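Local coordinates for enterotoxin type A (Staphylococcus aureus, PDB 1DYQ), which activates the host immune system as a superantigen by binding MHC class II and T-cell receptor molecules, and causes staphylococcal food poisoning, at residues V70-S74 against Y214-K218. The protein carries 3 engineered substitutions. Residues are numbered along the deposited sequence; the frame is centred on the assembly and turned at random.
Engineered in segment 70-74: Arg71 (natural residue Asp).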
ATOM      1  N   VAL A  70      -2.976  -1.509 -14.321  1.00 10.22           N
ATOM      2  CA  VAL A  70      -2.068  -1.958 -13.238  1.00 10.21           C
ATOM      3  C   VAL A  70      -0.667  -1.942 -13.759  1.00  9.92           C
ATOM      4  O   VAL A  70      -0.367  -2.517 -14.842  1.00 11.09           O
ATOM      5  CB  VAL A  70      -2.450  -3.340 -12.712  1.00 10.60           C
ATOM      6  CG1 VAL A  70      -1.508  -3.731 -11.559  1.00 12.82           C
ATOM      7  CG2 VAL A  70      -3.893  -3.370 -12.252  1.00 13.42           C
ATOM      8  N   ARG A  71       0.272  -1.310 -13.072  1.00  8.73           N
ATOM      9  CA  ARG A  71       1.635  -1.136 -13.469  1.00  9.50           C
ATOM     10  C   ARG A  71       2.604  -1.989 -12.618  1.00 10.56           C
ATOM     11  O   ARG A  71       2.371  -2.038 -11.393  1.00 12.47           O
ATOM     12  CB  ARG A  71       2.082   0.337 -13.348  1.00 11.55           C
ATOM     13  CG  ARG A  71       1.198   1.314 -14.106  1.00 11.60           C
ATOM     14  CD  ARG A  71       1.682   2.781 -13.959  1.00 11.78           C
ATOM     15  NE  ARG A  71       3.025   2.924 -14.471  1.00 13.48           N
ATOM     16  CZ  ARG A  71       3.828   3.967 -14.332  1.00 15.19           C
ATOM     17  NH1 ARG A  71       3.443   5.044 -13.683  1.00 13.51           N
ATOM     18  NH2 ARG A  71       5.070   3.904 -14.849  1.00 14.90           N
ATOM     19  N   PHE A  72       3.477  -2.687 -13.257  1.00 10.40           N
ATOM     20  CA  PHE A  72       4.453  -3.546 -12.555  1.00 10.20           C
ATOM     21  C   PHE A  72       5.875  -3.144 -12.928  1.00 13.14           C
ATOM     22  O   PHE A  72       6.158  -2.556 -13.965  1.00 14.41           O
ATOM     23  CB  PHE A  72       4.202  -5.004 -12.956  1.00 10.30           C
ATOM     24  CG  PHE A  72       2.842  -5.522 -12.698  1.00 11.30           C
ATOM     25  CD1 PHE A  72       2.455  -6.003 -11.437  1.00 13.22           C
ATOM     26  CD2 PHE A  72       1.862  -5.505 -13.684  1.00 13.15           C
ATOM     27  CE1 PHE A  72       1.189  -6.489 -11.216  1.00 13.25           C
ATOM     28  CE2 PHE A  72       0.593  -5.986 -13.468  1.00 17.03           C
ATOM     29  CZ  PHE A  72       0.250  -6.510 -12.231  1.00 16.63           C
ATOM     30  N   ASP A  73       6.837  -3.636 -12.123  1.00 12.98           N
ATOM     31  CA  ASP A  73       8.228  -3.327 -12.327  1.00 13.79           C
ATOM     32  C   ASP A  73       8.841  -4.044 -13.527  1.00 14.94           C
ATOM     33  O   ASP A  73       9.838  -3.509 -14.058  1.00 18.53           O
ATOM     34  CB  ASP A  73       9.069  -3.771 -11.103  1.00 15.80           C
ATOM     35  CG  ASP A  73       9.183  -2.787 -10.008  1.00 17.12           C
ATOM     36  OD1 ASP A  73       8.742  -1.634 -10.075  1.00 17.41           O
ATOM     37  OD2 ASP A  73       9.741  -3.209  -8.915  1.00 18.77           O
ATOM     38  N   SER A  74       8.418  -5.241 -13.835  1.00 14.13           N
ATOM     39  CA  SER A  74       9.109  -6.083 -14.795  1.00 13.33           C
ATOM     40  C   SER A  74       8.215  -7.075 -15.493  1.00 13.68           C
ATOM     41  O   SER A  74       7.079  -7.328 -15.137  1.00 14.11           O
ATOM     42  CB  SER A  74      10.196  -6.892 -13.997  1.00 17.11           C
ATOM     43  OG  SER A  74       9.518  -7.891 -13.224  1.00 19.22           O
ATOM     44  N   TYR A 214       5.150   0.125  -4.293  1.00 12.24           N
ATOM     45  CA  TYR A 214       4.311  -1.045  -4.426  1.00 11.52           C
ATOM     46  C   TYR A 214       4.352  -1.647  -5.839  1.00 12.35           C
ATOM     47  O   TYR A 214       3.769  -2.706  -6.065  1.00 11.71           O
ATOM     48  CB  TYR A 214       2.880  -0.746  -4.065  1.00 11.38           C
ATOM     49  CG  TYR A 214       2.614  -0.186  -2.676  1.00 10.82           C
ATOM     50  CD1 TYR A 214       3.425  -0.591  -1.610  1.00 12.62           C
ATOM     51  CD2 TYR A 214       1.644   0.745  -2.464  1.00 12.01           C
ATOM     52  CE1 TYR A 214       3.156  -0.067  -0.333  1.00 10.87           C
ATOM     53  CE2 TYR A 214       1.361   1.262  -1.199  1.00 12.30           C
ATOM     54  CZ  TYR A 214       2.175   0.815  -0.142  1.00 12.31           C
ATOM     55  OH  TYR A 214       1.938   1.421   1.082  1.00 11.52           O
ATOM     56  N   ARG A 215       5.106  -1.033  -6.733  1.00 12.35           N
ATOM     57  CA  ARG A 215       5.162  -1.507  -8.127  1.00 11.89           C
ATOM     58  C   ARG A 215       5.854  -2.809  -8.283  1.00 12.97           C
ATOM     59  O   ARG A 215       5.726  -3.490  -9.335  1.00 12.86           O
ATOM     60  CB  ARG A 215       5.785  -0.399  -9.000  1.00 12.13           C
ATOM     61  CG  ARG A 215       5.449  -0.603 -10.508  1.00 13.53           C
ATOM     62  CD  ARG A 215       6.032   0.570 -11.306  1.00 12.67           C
ATOM     63  NE  ARG A 215       7.444   0.422 -11.533  1.00 13.87           N
ATOM     64  CZ  ARG A 215       8.190   1.148 -12.386  1.00 14.35           C
ATOM     65  NH1 ARG A 215       7.608   2.142 -13.048  1.00 14.27           N
ATOM     66  NH2 ARG A 215       9.464   0.897 -12.505  1.00 15.68           N
ATOM     67  N   ASP A 216       6.644  -3.268  -7.302  1.00 10.82           N
ATOM     68  CA  ASP A 216       7.182  -4.614  -7.329  1.00 13.43           C
ATOM     69  C   ASP A 216       6.143  -5.701  -7.068  1.00 12.79           C
ATOM     70  O   ASP A 216       6.455  -6.896  -7.186  1.00 14.69           O
ATOM     71  CB  ASP A 216       8.326  -4.721  -6.317  1.00 14.21           C
ATOM     72  CG  ASP A 216       7.944  -4.511  -4.878  1.00 19.41           C
ATOM     73  OD1 ASP A 216       6.828  -4.185  -4.468  1.00 15.13           O
ATOM     74  OD2 ASP A 216       8.906  -4.678  -4.028  1.00 23.24           O
ATOM     75  N   ASN A 217       4.926  -5.325  -6.671  1.00 12.02           N
ATOM     76  CA  ASN A 217       3.887  -6.275  -6.322  1.00 12.01           C
ATOM     77  C   ASN A 217       4.413  -7.345  -5.363  1.00 13.09           C
ATOM     78  O   ASN A 217       4.106  -8.514  -5.447  1.00 13.55           O
ATOM     79  CB  ASN A 217       3.294  -6.947  -7.588  1.00 10.61           C
ATOM     80  CG  ASN A 217       1.873  -7.378  -7.402  1.00 13.95           C
ATOM     81  OD1 ASN A 217       0.922  -6.723  -7.842  1.00 16.22           O
ATOM     82  ND2 ASN A 217       1.612  -8.491  -6.710  1.00 16.51           N
ATOM     83  N   LYS A 218       5.175  -6.842  -4.346  1.00 11.57           N
ATOM     84  CA  LYS A 218       5.684  -7.791  -3.341  1.00 13.53           C
ATOM     85  C   LYS A 218       4.521  -8.453  -2.611  1.00 12.21           C
ATOM     86  O   LYS A 218       3.617  -7.771  -2.104  1.00 13.11           O
ATOM     87  CB  LYS A 218       6.577  -7.033  -2.347  1.00 15.59           C
ATOM     88  CG  LYS A 218       7.125  -7.905  -1.240  1.00 19.31           C
ATOM     89  CD  LYS A 218       8.202  -8.848  -1.709  1.00 23.87           C
ATOM     90  CE  LYS A 218       8.943  -9.410  -0.461  1.00 27.26           C
ATOM     91  NZ  LYS A 218       9.872 -10.492  -0.882  1.00 31.51           N
TER
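Asp73 OD1 accepts a hydrogen bond from Arg215 NE, in a salt bridge of 2.8 Å. The bond is almost straight, 178° at the hydrogen, and OD1 lies in the guanidinium plane. The carboxylate and guanidinium planes stand 83° apart, and OD1 is the oxygen that makes the bridge. Arg215 reaches it with CG anti to the backbone N (chi1 -161°) and a bend at chi3; its CG rests 3.5 Å from Arg71 O, and Phe72 O stands over one face of the guanidinium. The backbone of Arg215 is used too. Arg215 O accepts a weak hydrogen bond from Asp73 N at 3.0 Å and a CA-H...O contact from Phe72 CA at 3.5 Å. The other carboxylate oxygen of Asp73, OD2, sits 3.3 Å from Asp216 CB, on the type I turn Tyr214-Asn217. Asp216 OD1 in turn accepts from Lys218 N, closing an Asx turn.

Arg71 is an engineered residue, aspartate in the natural toxin. Arg71 NH2 comes within 3.6 Å of Arg215 NH1, a close pair of like charges. Arg71 NH1 is held by Gln96 O. On the buried side, Asn217 OD1 meets the edge of the Phe72 ring, 3.4 Å from CE1. The amide is tilted against the ring plane, and its ND2 donates to Val112 O of strand 105-114. Ile77 of helix 75-81 packs on both Phe72 and Asn217.

The contact lies away from the zinc site. It joins the chain leaving strand 67-71 in the OB-fold domain to the loop before strand 219-221 in the beta-grasp domain. It is part of the interface between these two domains of the staphylococcal/streptococcal superantigen fold.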